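Local coordinates for extracellular sialidase/neuraminidase, putative (Aspergillus fumigatus, PDB 2XZI), which hydrolyses sialic-acid-type glycosides, probably acting chiefly as a KDNase on the deaminated sugar Kdn, at residues 27-32 / 91-96; 52-57 / 68-73. All coordinates share one frame; numbering follows the deposited sequence.

Contact 1: 27-32 / 91-96. With NA (sodium ion), chain E.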
ATOM      1  N   ASP A  27      -0.319 -13.693 -14.361  1.00  9.06           N
ATOM      2  CA  ASP A  27      -0.794 -12.419 -14.891  1.00  8.59           C
ATOM      3  C   ASP A  27       0.242 -11.787 -15.813  1.00  8.61           C
ATOM      4  O   ASP A  27       1.402 -11.627 -15.425  1.00  9.31           O
ATOM      5  CB  ASP A  27      -1.174 -11.474 -13.748  1.00  9.08           C
ATOM      6  CG  ASP A  27      -2.531 -11.790 -13.177  1.00  9.55           C
ATOM      7  OD1 ASP A  27      -3.530 -11.716 -13.931  1.00 11.27           O
ATOM      8  OD2 ASP A  27      -2.616 -12.142 -11.977  1.00  9.28           O
ATOM      9  N   LYS A  28      -0.191 -11.469 -17.035  1.00  8.00           N
ATOM     10  CA  LYS A  28       0.625 -10.788 -18.031  1.00  8.98           C
ATOM     11  C   LYS A  28      -0.191  -9.653 -18.650  1.00  8.55           C
ATOM     12  O   LYS A  28      -1.435  -9.678 -18.621  1.00  8.86           O
ATOM     13  CB  LYS A  28       1.041 -11.771 -19.147  1.00  8.73           C
ATOM     14  CG  LYS A  28       1.749 -13.036 -18.683  1.00 11.39           C
ATOM     15  CD  LYS A  28       2.071 -13.953 -19.860  1.00 16.25           C
ATOM     16  CE  LYS A  28       2.939 -15.120 -19.420  1.00 18.05           C
ATOM     17  NZ  LYS A  28       3.195 -16.062 -20.546  1.00 21.68           N
ATOM     18  N   LEU A  29       0.496  -8.639 -19.174  1.00  9.08           N
ATOM     19  CA  LEU A  29      -0.156  -7.592 -19.951  1.00  9.90           C
ATOM     20  C   LEU A  29      -0.614  -8.105 -21.315  1.00 10.94           C
ATOM     21  O   LEU A  29      -0.187  -9.181 -21.756  1.00 11.40           O
ATOM     22  CB  LEU A  29       0.784  -6.395 -20.130  1.00  9.79           C
ATOM     23  CG  LEU A  29       1.309  -5.783 -18.825  1.00  8.98           C
ATOM     24  CD1 LEU A  29       2.436  -4.790 -19.108  1.00  9.92           C
ATOM     25  CD2 LEU A  29       0.198  -5.088 -18.088  1.00  8.51           C
ATOM     26  N   SER A  30      -1.473  -7.332 -21.968  1.00 11.70           N
ATOM     27  CA  SER A  30      -1.993  -7.713 -23.283  1.00 13.22           C
ATOM     28  C   SER A  30      -0.893  -7.786 -24.332  1.00 13.35           C
ATOM     29  O   SER A  30      -1.046  -8.474 -25.343  1.00 14.04           O
ATOM     30  CB  SER A  30      -3.066  -6.731 -23.720  1.00 13.04           C
ATOM     31  OG  SER A  30      -2.503  -5.457 -23.906  1.00 15.38           O
ATOM     32  N   THR A  31       0.214  -7.090 -24.073  1.00 12.96           N
ATOM     33  CA  THR A  31       1.399  -7.114 -24.936  1.00 12.93           C
ATOM     34  C   THR A  31       2.210  -8.396 -24.796  1.00 12.94           C
ATOM     35  O   THR A  31       3.178  -8.584 -25.533  1.00 13.98           O
ATOM     36  CB  THR A  31       2.325  -5.958 -24.578  1.00 12.91           C
ATOM     37  OG1 THR A  31       2.649  -6.052 -23.178  1.00 11.32           O
ATOM     38  CG2 THR A  31       1.662  -4.618 -24.875  1.00 14.19           C
ATOM     39  N   GLY A  32       1.848  -9.250 -23.840  1.00 11.88           N
ATOM     40  CA  GLY A  32       2.567 -10.503 -23.584  1.00 11.76           C
ATOM     41  C   GLY A  32       3.634 -10.372 -22.512  1.00 11.10           C
ATOM     42  O   GLY A  32       4.246 -11.364 -22.114  1.00 11.83           O
ATOM     43  N   LEU A  91      -4.876  -7.844 -16.192  1.00  7.49           N
ATOM     44  CA  LEU A  91      -3.791  -6.946 -15.825  1.00  6.54           C
ATOM     45  C   LEU A  91      -3.583  -5.840 -16.854  1.00  6.58           C
ATOM     46  O   LEU A  91      -3.556  -6.098 -18.063  1.00  7.93           O
ATOM     47  CB  LEU A  91      -2.497  -7.743 -15.646  1.00  6.78           C
ATOM     48  CG  LEU A  91      -1.368  -6.971 -14.977  1.00  6.56           C
ATOM     49  CD1 LEU A  91      -1.634  -6.855 -13.473  1.00  7.12           C
ATOM     50  CD2 LEU A  91      -0.075  -7.724 -15.240  1.00  7.10           C
ATOM     51  N   ARG A  92      -3.427  -4.614 -16.357  1.00  6.65           N
ATOM     52  CA  ARG A  92      -3.077  -3.439 -17.165  1.00  7.10           C
ATOM     53  C   ARG A  92      -1.852  -2.747 -16.560  1.00  6.81           C
ATOM     54  O   ARG A  92      -1.374  -3.149 -15.491  1.00  6.38           O
ATOM     55  CB  ARG A  92      -4.242  -2.455 -17.200  1.00  7.21           C
ATOM     56  CG  ARG A  92      -5.519  -2.981 -17.822  1.00  9.49           C
ATOM     57  CD  ARG A  92      -6.556  -1.890 -17.768  1.00 13.30           C
ATOM     58  NE  ARG A  92      -7.829  -2.304 -18.326  1.00 16.07           N
ATOM     59  CZ  ARG A  92      -8.831  -1.468 -18.569  1.00 16.64           C
ATOM     60  NH1 ARG A  92      -8.695  -0.183 -18.304  1.00 17.76           N
ATOM     61  NH2 ARG A  92      -9.964  -1.915 -19.090  1.00 17.02           N
ATOM     62  N   GLU A  93      -1.347  -1.730 -17.250  1.00  6.69           N
ATOM     63  CA  GLU A  93      -0.132  -1.034 -16.844  1.00  6.68           C
ATOM     64  C   GLU A  93      -0.422   0.453 -16.704  1.00  6.70           C
ATOM     65  O   GLU A  93      -1.068   1.060 -17.570  1.00  6.96           O
ATOM     66  CB  GLU A  93       0.971  -1.267 -17.884  1.00  7.30           C
ATOM     67  CG  GLU A  93       2.323  -0.676 -17.525  1.00  9.19           C
ATOM     68  CD  GLU A  93       3.391  -1.069 -18.508  1.00 13.08           C
ATOM     69  OE1 GLU A  93       3.392  -0.525 -19.631  1.00 15.50           O
ATOM     70  OE2 GLU A  93       4.213  -1.929 -18.148  1.00 12.60           O
ATOM     71  N   VAL A  94       0.026   1.032 -15.591  1.00  7.12           N
ATOM     72  CA  VAL A  94      -0.031   2.475 -15.425  1.00  7.45           C
ATOM     73  C   VAL A  94       1.171   3.077 -16.158  1.00  8.14           C
ATOM     74  O   VAL A  94       0.998   3.969 -16.980  1.00  9.94           O
ATOM     75  CB  VAL A  94      -0.008   2.880 -13.937  1.00  7.24           C
ATOM     76  CG1 VAL A  94       0.090   4.400 -13.822  1.00  7.83           C
ATOM     77  CG2 VAL A  94      -1.251   2.393 -13.220  1.00  7.67           C
ATOM     78  N   VAL A  95       2.369   2.569 -15.847  1.00  8.40           N
ATOM     79  CA  VAL A  95       3.616   3.059 -16.442  1.00  8.98           C
ATOM     80  C   VAL A  95       4.667   1.960 -16.396  1.00  9.63           C
ATOM     81  O   VAL A  95       4.768   1.239 -15.405  1.00  8.97           O
ATOM     82  CB  VAL A  95       4.127   4.350 -15.731  1.00  8.38           C
ATOM     83  CG1 VAL A  95       4.344   4.126 -14.220  1.00  8.82           C
ATOM     84  CG2 VAL A  95       5.396   4.884 -16.402  1.00  9.24           C
ATOM     85  N   GLY A  96       5.439   1.824 -17.471  1.00 10.13           N
ATOM     86  CA  GLY A  96       6.463   0.776 -17.561  1.00 11.67           C
ATOM     87  C   GLY A  96       7.664   1.186 -18.396  1.00 12.66           C
ATOM     88  O   GLY A  96       8.537   0.366 -18.699  1.00 13.33           O
TER
HETATM   89 NA    NA E 502       9.918  -1.181 -17.617  1.00 12.27          NA
HETATM   90  O   HOH W   1      -4.394 -10.729 -16.197  1.00 11.18           O
HETATM   91  O   HOH W   2      -3.742  -8.436 -19.495  1.00 10.74           O
HETATM   92  O   HOH W   3      -2.777  -5.209 -20.474  1.00 12.77           O
HETATM   93  O   HOH W   4      10.257  -0.058 -15.679  1.00 12.81           O
HETATM   94  O   HOH W   5       9.394  -3.269 -18.846  1.00 21.31           O
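The carbonyl O of L91 takes a hydrogen bond from each of two waters that come from the 27-32 side. Water 2 donates to L91 O at 2.7 Å and also to K28 O. Water 3 donates to the same oxygen and accepts the N-H of S30 at 2.9 Å. A third water joins D27 OD1 to the L91 N-H, at 2.6 Å from OD1. No direct hydrogen bond crosses, so water carries the polar part. D27 OD2 accepts the N-H of R19. The 91-96 segment holds the short edge strand 92-93 of a four-stranded antiparallel propeller sheet. The loop 27-32, which ends in a type I turn from L29 to G32, lies against that edge. V94 and V95 then form a classic beta bulge opposite L70. The apolar part centres on L29. L29 CD2 meets L91 CD2 at 3.9 Å. The same methyl lies 3.5 Å from R92 C. E93 has CG anti to the backbone N (chi1 -176°) and an extended chain, which carries its carboxylate out to L29. There E93 OE2 is 3.5 Å from L29 CD1, and the two side chains cross at about a right angle. Past the bulge, G96 O binds the sodium ion at 2.3 Å, with D67, N69 and G98 as the other protein ligands.

Contact 2: 52-57 / 68-73; sequences LAFAEG and INLVYK. With NA (sodium ion), chain E.
A53 and K73 exchange two backbone hydrogen bonds, A53 N to K73 O and K73 N to A53 O. A55 with V71 and G57 with N69 do the same. The six bonds run from 2.7 to 3.0 Å between N and O. The A55 N-H approaches V71 O from above the carbonyl plane, 35° out of it. F54 with Y72 and E56 with L70 are the non-hydrogen-bonded pairs between them. Weaker CA-H...O contacts add to the backbone pairing, such as F54 CA to V71 O at 3.4 Å.

The apolar contacts lie on both faces. On one face, F54 CD2 packs on Y72 CB at 3.7 Å and also on L70 CD1. Y72 CG sits between the backbone N and the carbonyl carbon (chi1 75°), which turns the ring off from the 52-57 strand. That ring meets W165 edge-to-face. P105, P107 and L117 also touch F54. On the other face, A55 CB meets V71 CG2 at 4.3 Å.

The polar ends are taken up by partners beyond the pair. E56 crosses I68 at a slant, with E56 OE1 3.7 Å from I68 CG2. The same OE1 forms a salt bridge with R58, and OE2 accepts the N-H of N104. K73 NZ donates a hydrogen bond to L17 O. N69 OD1 coordinates the sodium ion at 2.4 Å. N69 ND2 donates to water 5, itself a ligand of that ion.

The strands form an antiparallel hairpin, the middle of a four-stranded blade of the sialidase beta-propeller. Its E56 side chain comes about 5 Å from bound deamino-alpha-neuraminic acid.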
ATOM      1  N   LEU A  52      -9.820  -0.288  -7.549  1.00  4.93           N
ATOM      2  CA  LEU A  52      -8.555  -0.243  -8.286  1.00  4.75           C
ATOM      3  C   LEU A  52      -7.457  -0.836  -7.423  1.00  4.85           C
ATOM      4  O   LEU A  52      -7.215  -0.355  -6.316  1.00  5.57           O
ATOM      5  CB  LEU A  52      -8.190   1.194  -8.637  1.00  5.76           C
ATOM      6  CG  LEU A  52      -9.249   2.043  -9.330  1.00  6.38           C
ATOM      7  CD1 LEU A  52      -8.723   3.456  -9.617  1.00  8.33           C
ATOM      8  CD2 LEU A  52      -9.715   1.387 -10.619  1.00  8.38           C
ATOM      9  N   ALA A  53      -6.823  -1.900  -7.924  1.00  4.54           N
ATOM     10  CA  ALA A  53      -5.711  -2.561  -7.241  1.00  4.63           C
ATOM     11  C   ALA A  53      -4.421  -2.369  -8.027  1.00  4.56           C
ATOM     12  O   ALA A  53      -4.363  -2.695  -9.223  1.00  5.19           O
ATOM     13  CB  ALA A  53      -6.032  -4.044  -7.083  1.00  5.77           C
ATOM     14  N   PHE A  54      -3.390  -1.860  -7.357  1.00  4.70           N
ATOM     15  CA  PHE A  54      -2.097  -1.563  -7.952  1.00  4.56           C
ATOM     16  C   PHE A  54      -1.022  -2.441  -7.356  1.00  4.11           C
ATOM     17  O   PHE A  54      -1.143  -2.909  -6.216  1.00  4.80           O
ATOM     18  CB  PHE A  54      -1.700  -0.116  -7.688  1.00  5.27           C
ATOM     19  CG  PHE A  54      -2.718   0.889  -8.123  1.00  3.49           C
ATOM     20  CD1 PHE A  54      -3.723   1.302  -7.252  1.00  4.76           C
ATOM     21  CD2 PHE A  54      -2.661   1.456  -9.381  1.00  3.31           C
ATOM     22  CE1 PHE A  54      -4.683   2.247  -7.658  1.00  4.49           C
ATOM     23  CE2 PHE A  54      -3.623   2.400  -9.788  1.00  5.52           C
ATOM     24  CZ  PHE A  54      -4.611   2.803  -8.916  1.00  4.21           C
ATOM     25  N   ALA A  55       0.034  -2.667  -8.128  1.00  4.77           N
ATOM     26  CA  ALA A  55       1.191  -3.392  -7.624  1.00  4.65           C
ATOM     27  C   ALA A  55       2.419  -3.063  -8.466  1.00  4.04           C
ATOM     28  O   ALA A  55       2.310  -2.499  -9.580  1.00  4.75           O
ATOM     29  CB  ALA A  55       0.924  -4.892  -7.658  1.00  4.96           C
ATOM     30  N   GLU A  56       3.583  -3.413  -7.926  1.00  4.39           N
ATOM     31  CA  GLU A  56       4.798  -3.463  -8.700  1.00  4.89           C
ATOM     32  C   GLU A  56       4.904  -4.796  -9.409  1.00  4.88           C
ATOM     33  O   GLU A  56       4.900  -5.859  -8.781  1.00  6.30           O
ATOM     34  CB  GLU A  56       6.000  -3.291  -7.772  1.00  5.13           C
ATOM     35  CG  GLU A  56       6.204  -1.865  -7.301  1.00  6.68           C
ATOM     36  CD  GLU A  56       7.411  -1.713  -6.406  1.00  6.60           C
ATOM     37  OE1 GLU A  56       8.367  -2.523  -6.519  1.00  7.12           O
ATOM     38  OE2 GLU A  56       7.415  -0.760  -5.600  1.00  6.93           O
ATOM     39  N   GLY A  57       4.980  -4.728 -10.734  1.00  4.32           N
ATOM     40  CA  GLY A  57       5.228  -5.907 -11.568  1.00  5.07           C
ATOM     41  C   GLY A  57       6.737  -6.006 -11.701  1.00  5.31           C
ATOM     42  O   GLY A  57       7.385  -5.242 -12.424  1.00  5.40           O
ATOM     43  N   ILE A  68      11.049  -2.802 -13.247  1.00  7.41           N
ATOM     44  CA  ILE A  68       9.817  -2.960 -12.470  1.00  6.68           C
ATOM     45  C   ILE A  68       8.812  -1.986 -13.035  1.00  7.04           C
ATOM     46  O   ILE A  68       9.120  -0.802 -13.188  1.00  7.49           O
ATOM     47  CB  ILE A  68      10.064  -2.696 -10.961  1.00  7.00           C
ATOM     48  CG1 ILE A  68      11.064  -3.696 -10.377  1.00  6.19           C
ATOM     49  CG2 ILE A  68       8.750  -2.708 -10.177  1.00  6.99           C
ATOM     50  CD1 ILE A  68      11.548  -3.370  -8.967  1.00  7.92           C
ATOM     51  N   ASN A  69       7.631  -2.497 -13.379  1.00  6.83           N
ATOM     52  CA  ASN A  69       6.546  -1.682 -13.926  1.00  7.74           C
ATOM     53  C   ASN A  69       5.421  -1.534 -12.925  1.00  7.30           C
ATOM     54  O   ASN A  69       5.211  -2.425 -12.087  1.00  7.95           O
ATOM     55  CB  ASN A  69       6.015  -2.262 -15.258  1.00  7.95           C
ATOM     56  CG  ASN A  69       7.093  -2.445 -16.279  1.00  9.61           C
ATOM     57  OD1 ASN A  69       8.135  -1.808 -16.205  1.00 10.46           O
ATOM     58  ND2 ASN A  69       6.838  -3.293 -17.279  1.00 13.22           N
ATOM     59  N   LEU A  70       4.695  -0.424 -13.022  1.00  6.13           N
ATOM     60  CA  LEU A  70       3.538  -0.224 -12.152  1.00  6.37           C
ATOM     61  C   LEU A  70       2.307  -0.732 -12.866  1.00  6.12           C
ATOM     62  O   LEU A  70       1.901  -0.162 -13.882  1.00  7.09           O
ATOM     63  CB  LEU A  70       3.368   1.257 -11.797  1.00  6.85           C
ATOM     64  CG  LEU A  70       2.696   1.574 -10.457  1.00  7.83           C
ATOM     65  CD1 LEU A  70       1.230   1.117 -10.394  1.00  7.65           C
ATOM     66  CD2 LEU A  70       3.464   1.014  -9.301  1.00  9.84           C
ATOM     67  N   VAL A  71       1.732  -1.802 -12.324  1.00  5.76           N
ATOM     68  CA  VAL A  71       0.604  -2.503 -12.939  1.00  6.13           C
ATOM     69  C   VAL A  71      -0.651  -2.371 -12.083  1.00  6.56           C
ATOM     70  O   VAL A  71      -0.582  -1.945 -10.931  1.00  6.37           O
ATOM     71  CB  VAL A  71       0.949  -3.999 -13.245  1.00  6.20           C
ATOM     72  CG1 VAL A  71       2.102  -4.074 -14.262  1.00  7.08           C
ATOM     73  CG2 VAL A  71       1.250  -4.802 -11.962  1.00  7.43           C
ATOM     74  N   TYR A  72      -1.806  -2.713 -12.651  1.00  6.09           N
ATOM     75  CA  TYR A  72      -3.048  -2.619 -11.922  1.00  6.36           C
ATOM     76  C   TYR A  72      -4.141  -3.503 -12.502  1.00  6.97           C
ATOM     77  O   TYR A  72      -4.037  -3.968 -13.652  1.00  7.07           O
ATOM     78  CB  TYR A  72      -3.523  -1.165 -11.844  1.00  6.29           C
ATOM     79  CG  TYR A  72      -4.109  -0.568 -13.108  1.00  6.23           C
ATOM     80  CD1 TYR A  72      -3.301  -0.197 -14.172  1.00  8.26           C
ATOM     81  CD2 TYR A  72      -5.475  -0.322 -13.208  1.00  6.75           C
ATOM     82  CE1 TYR A  72      -3.837   0.387 -15.313  1.00  7.84           C
ATOM     83  CE2 TYR A  72      -6.024   0.258 -14.360  1.00  8.44           C
ATOM     84  CZ  TYR A  72      -5.200   0.621 -15.400  1.00  8.41           C
ATOM     85  OH  TYR A  72      -5.711   1.198 -16.552  1.00  9.16           O
ATOM     86  N   LYS A  73      -5.177  -3.709 -11.702  1.00  7.00           N
ATOM     87  CA  LYS A  73      -6.431  -4.294 -12.159  1.00  6.32           C
ATOM     88  C   LYS A  73      -7.576  -3.488 -11.605  1.00  6.63           C
ATOM     89  O   LYS A  73      -7.492  -2.942 -10.511  1.00  7.60           O
ATOM     90  CB  LYS A  73      -6.567  -5.731 -11.670  1.00  7.39           C
ATOM     91  CG  LYS A  73      -5.613  -6.722 -12.306  1.00  7.94           C
ATOM     92  CD  LYS A  73      -5.874  -8.120 -11.793  1.00  7.50           C
ATOM     93  CE  LYS A  73      -5.022  -9.092 -12.565  1.00  8.59           C
ATOM     94  NZ  LYS A  73      -5.386 -10.492 -12.303  1.00  9.91           N
TER
HETATM   95 NA    NA E 502       9.918  -1.181 -17.617  1.00 12.27          NA
HETATM   96  O   HOH W   4      10.257  -0.058 -15.679  1.00 12.81           O
HETATM   97  O   HOH W   5       9.394  -3.269 -18.846  1.00 21.31           O

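Contact 2 is buried, while contact 1 is largely a surface contact. Both reach the same sheet: 52-57 and 68-73 are its middle strands, and 92-93 is an edge strand next to 68-74. Direct backbone bonds hold contact 2, but contact 1 relies on bridging waters and on L29 of the loop packing on L91 and E93 of the other segment. The two are tied by the D27 OD1 to K73 NZ salt bridge at 2.8 Å and by a probable hydrogen bond from V94 N to L70 O. They meet again at the sodium ion, where contact 1 gives a backbone oxygen and contact 2 a side-chain oxygen. Waters 4 and 5 of that site belong to both.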